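Local coordinates for protein serine racemase (Enterococcus faecalis, PDB 4ECL) that belongs to the alanine racemase family and forms the two-domain cytoplasmic part of VanTG, a TIM-type barrel joined to a second, beta-rich domain, at residues Val63-Ile66 and Asp67-Ile70; Pro89-Ala92 and Lys93-Cys96. All blocks are in the same frame, centred on the assembly; numbering follows the deposited sequence.

In the fold
Both interactions sit at the N-terminal ends of successive helices on the outside of the TIM-type barrel. Interaction 1 starts helix 66-74 after strand 60-63 and is buried. Interaction 2 starts helix 92-97 after strand 80-83; it lies farther out and is only partly buried. Their centres are about 12 Å apart. In interaction 1 a threonine hydroxyl and a buried glutamate bind backbone N-H groups. In interaction 2 an arginine and a glutamate pair through their charged ends, and a water bridges the loop and the first turn, weakly on the loop side. Arg91 and Asp67 form a salt bridge between the two helix starts. Both sites touch the second subunit.

Interaction 1: residues Val63-Ile66 and Asp67-Ile70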
loop_
_atom_site.group_PDB
_atom_site.type_symbol
_atom_site.label_atom_id
_atom_site.label_comp_id
_atom_site.label_asym_id
_atom_site.label_seq_id
_atom_site.Cartn_x
_atom_site.Cartn_y
_atom_site.Cartn_z
ATOM N N VAL A 63 8.165 -0.689 17.396
ATOM C CA VAL A 63 7.752 -1.259 16.118
ATOM C C VAL A 63 6.491 -2.067 16.340
ATOM O O VAL A 63 6.135 -2.352 17.482
ATOM C CB VAL A 63 8.814 -2.201 15.552
ATOM C CG1 VAL A 63 9.977 -1.405 14.988
ATOM C CG2 VAL A 63 9.287 -3.154 16.630
ATOM N N ALA A 64 5.811 -2.439 15.263
ATOM C CA ALA A 64 4.576 -3.211 15.412
ATOM C C ALA A 64 4.826 -4.703 15.586
ATOM O O ALA A 64 4.041 -5.398 16.235
ATOM C CB ALA A 64 3.644 -2.980 14.221
ATOM N N THR A 65 5.893 -5.206 14.971
ATOM C CA THR A 65 6.101 -6.647 14.894
ATOM C C THR A 65 7.551 -7.013 15.132
ATOM O O THR A 65 8.433 -6.182 14.961
ATOM C CB THR A 65 5.722 -7.204 13.506
ATOM O OG1 THR A 65 6.724 -6.827 12.556
ATOM C CG2 THR A 65 4.351 -6.685 13.050
ATOM N N ILE A 66 7.792 -8.264 15.518
ATOM C CA ILE A 66 9.147 -8.761 15.722
ATOM C C ILE A 66 9.992 -8.680 14.442
ATOM O O ILE A 66 11.202 -8.455 14.504
ATOM C CB ILE A 66 9.153 -10.214 16.251
ATOM C CG1 ILE A 66 10.578 -10.644 16.608
ATOM C CG2 ILE A 66 8.529 -11.176 15.222
ATOM C CD1 ILE A 66 10.653 -11.969 17.334
ATOM N N ASP A 67 9.361 -8.851 13.283
ATOM C CA ASP A 67 10.106 -8.785 12.019
ATOM C C ASP A 67 10.619 -7.373 11.722
ATOM O O ASP A 67 11.707 -7.198 11.171
ATOM C CB ASP A 67 9.274 -9.339 10.871
ATOM C CG ASP A 67 8.852 -10.773 11.119
ATOM O OD1 ASP A 67 9.661 -11.681 10.844
ATOM O OD2 ASP A 67 7.733 -10.980 11.632
ATOM N N GLU A 68 9.838 -6.369 12.091
ATOM C CA GLU A 68 10.334 -5.000 12.061
ATOM C C GLU A 68 11.499 -4.820 13.023
ATOM O O GLU A 68 12.510 -4.224 12.667
ATOM C CB GLU A 68 9.215 -4.021 12.382
ATOM C CG GLU A 68 8.227 -3.897 11.242
ATOM C CD GLU A 68 7.076 -2.995 11.590
ATOM O OE1 GLU A 68 6.879 -2.746 12.794
ATOM O OE2 GLU A 68 6.371 -2.534 10.669
ATOM N N GLY A 69 11.360 -5.349 14.234
ATOM C CA GLY A 69 12.414 -5.259 15.235
ATOM C C GLY A 69 13.721 -5.916 14.806
ATOM O O GLY A 69 14.805 -5.352 14.980
ATOM N N ILE A 70 13.620 -7.118 14.249
ATOM C CA ILE A 70 14.785 -7.827 13.748
ATOM C C ILE A 70 15.455 -7.034 12.601
ATOM O O ILE A 70 16.687 -6.926 12.542
ATOM C CB ILE A 70 14.389 -9.248 13.286
ATOM C CG1 ILE A 70 14.015 -10.105 14.490
ATOM C CG2 ILE A 70 15.516 -9.924 12.535
ATOM C CD1 ILE A 70 13.617 -11.521 14.097
#
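Where strand 60-63 gives way to helix 66-74, Gly69 N binds Thr65 O and Ile70 N binds Ile66 O (2.8 Å), the first helical bonds across this turn. Thr65 is the N-cap and forms a capping box with Glu68. The site is a beta-to-alpha junction of the TIM-type barrel. Thr65 OG1 lies between its own backbone N and carbonyl carbon (chi1 74°), and there it accepts Glu68 N at 3.2 Å in a nearly straight bond (166°). Glu68 runs back past Val63 in the opposite direction. Its CG lies 3.5 Å from Thr65 OG1. Its extended chain (chi2 176°) carries the carboxylate beyond the cap, where OE1 takes Ala64 N nearly along the C-O axis; a weak second bond comes from Thr65 N at 3.4 Å. OE2 is held by Ala39 N and by Arg367 of the second subunit. The buried carboxylate thus has partners on both oxygens. Ile66 and Ile70 lie side by side, pointing the same way, and both touch helix 92-97. Ile66 CG1 meets Ile70 CD1 at 4.0 Å. On the strand side, Val63 CB packs 3.4 Å from Glu68 OE1.

Interaction 2: residues Pro89-Ala92 and Lys93-Cys96; sequences PSRA and KELC
Arg91 and Glu94 both carry CG anti to the carbonyl carbon (chi1 -63° and -69°), and a bend at chi3 of Arg91 turns its guanidinium toward the glutamate. The result is a side-on, two-nitrogen salt bridge. Arg91 NE gives its N-H to Glu94 OE1 at 2.6 Å, and Arg91 NH2 gives one to Glu94 OE2 at 2.9 Å. Both bonds are almost straight. Each oxygen lies in the guanidinium plane and is met on its syn side, but the two flat groups are turned 33° apart. Pairing at two points limits the rotation of both ends. Arg91 is the N-cap residue of helix 92-97, which follows strand 80-83 in the TIM-type barrel. Its carbonyl O accepts Leu95 N at 3.2 Å and, weakly, Glu94 N. Ala92 O takes Cys96 N in the next bond. A water accepts from Lys93 N at 3.0 Å and donates weakly to Ser90 O, joining the short 3-10 segment to the helix. The inner side is apolar: Ala92 and Leu95 pack on Leu113 and Ile120. Arg91 NH1 has a second acidic partner, Asp67 of helix 66-74.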
loop_
_atom_site.group_PDB
_atom_site.type_symbol
_atom_site.label_atom_id
_atom_site.label_comp_id
_atom_site.label_asym_id
_atom_site.label_seq_id
_atom_site.Cartn_x
_atom_site.Cartn_y
_atom_site.Cartn_z
ATOM N N PRO A 89 4.941 -16.860 20.674
ATOM C CA PRO A 89 5.912 -17.354 21.654
ATOM C C PRO A 89 6.902 -18.339 21.043
ATOM O O PRO A 89 7.967 -18.578 21.612
ATOM C CB PRO A 89 5.030 -18.049 22.694
ATOM C CG PRO A 89 3.736 -17.305 22.623
ATOM C CD PRO A 89 3.556 -17.023 21.145
ATOM N N SER A 90 6.560 -18.889 19.883
ATOM C CA SER A 90 7.434 -19.836 19.209
ATOM C C SER A 90 8.684 -19.137 18.706
ATOM O O SER A 90 9.642 -19.787 18.288
ATOM C CB SER A 90 6.710 -20.516 18.042
ATOM O OG SER A 90 6.402 -19.590 17.013
ATOM N N ARG A 91 8.672 -17.810 18.736
ATOM C CA ARG A 91 9.829 -17.046 18.288
ATOM C C ARG A 91 10.523 -16.393 19.475
ATOM O O ARG A 91 11.213 -15.390 19.327
ATOM C CB ARG A 91 9.423 -16.006 17.231
ATOM C CG ARG A 91 8.864 -16.627 15.944
ATOM C CD ARG A 91 8.571 -15.579 14.860
ATOM N NE ARG A 91 9.790 -15.076 14.231
ATOM C CZ ARG A 91 9.818 -14.165 13.263
ATOM N NH1 ARG A 91 8.689 -13.646 12.800
ATOM N NH2 ARG A 91 10.976 -13.772 12.757
ATOM N N ALA A 92 10.341 -16.976 20.657
ATOM C CA ALA A 92 10.920 -16.418 21.876
ATOM C C ALA A 92 12.441 -16.405 21.821
ATOM O O ALA A 92 13.085 -15.584 22.471
ATOM C CB ALA A 92 10.446 -17.182 23.098
ATOM N N LYS A 93 13.008 -17.328 21.048
ATOM C CA LYS A 93 14.451 -17.409 20.885
ATOM C C LYS A 93 14.991 -16.177 20.152
ATOM O O LYS A 93 16.045 -15.643 20.498
ATOM C CB LYS A 93 14.818 -18.690 20.139
ATOM C CG LYS A 93 16.294 -18.843 19.860
ATOM C CD LYS A 93 16.592 -20.196 19.239
ATOM C CE LYS A 93 17.995 -20.227 18.647
ATOM N NZ LYS A 93 19.028 -19.757 19.614
ATOM N N GLU A 94 14.256 -15.724 19.144
ATOM C CA GLU A 94 14.645 -14.540 18.387
ATOM C C GLU A 94 14.505 -13.274 19.225
ATOM O O GLU A 94 15.317 -12.356 19.108
ATOM C CB GLU A 94 13.814 -14.417 17.109
ATOM C CG GLU A 94 14.124 -15.475 16.072
ATOM C CD GLU A 94 13.143 -15.453 14.915
ATOM O OE1 GLU A 94 12.058 -16.057 15.053
ATOM O OE2 GLU A 94 13.454 -14.836 13.870
ATOM N N LEU A 95 13.469 -13.229 20.061
ATOM C CA LEU A 95 13.277 -12.107 20.969
ATOM C C LEU A 95 14.490 -11.991 21.867
ATOM O O LEU A 95 14.980 -10.886 22.141
ATOM C CB LEU A 95 12.040 -12.324 21.838
ATOM C CG LEU A 95 10.695 -12.073 21.170
ATOM C CD1 LEU A 95 9.550 -12.463 22.083
ATOM C CD2 LEU A 95 10.608 -10.610 20.799
ATOM N N CYS A 96 14.973 -13.143 22.322
ATOM C CA CYS A 96 16.092 -13.187 23.248
ATOM C C CYS A 96 17.388 -12.794 22.549
ATOM O O CYS A 96 18.139 -11.952 23.055
ATOM C CB CYS A 96 16.227 -14.578 23.865
ATOM S SG CYS A 96 17.487 -14.683 25.150
HETATM O O HOH W 1 11.333 -19.645 20.285
#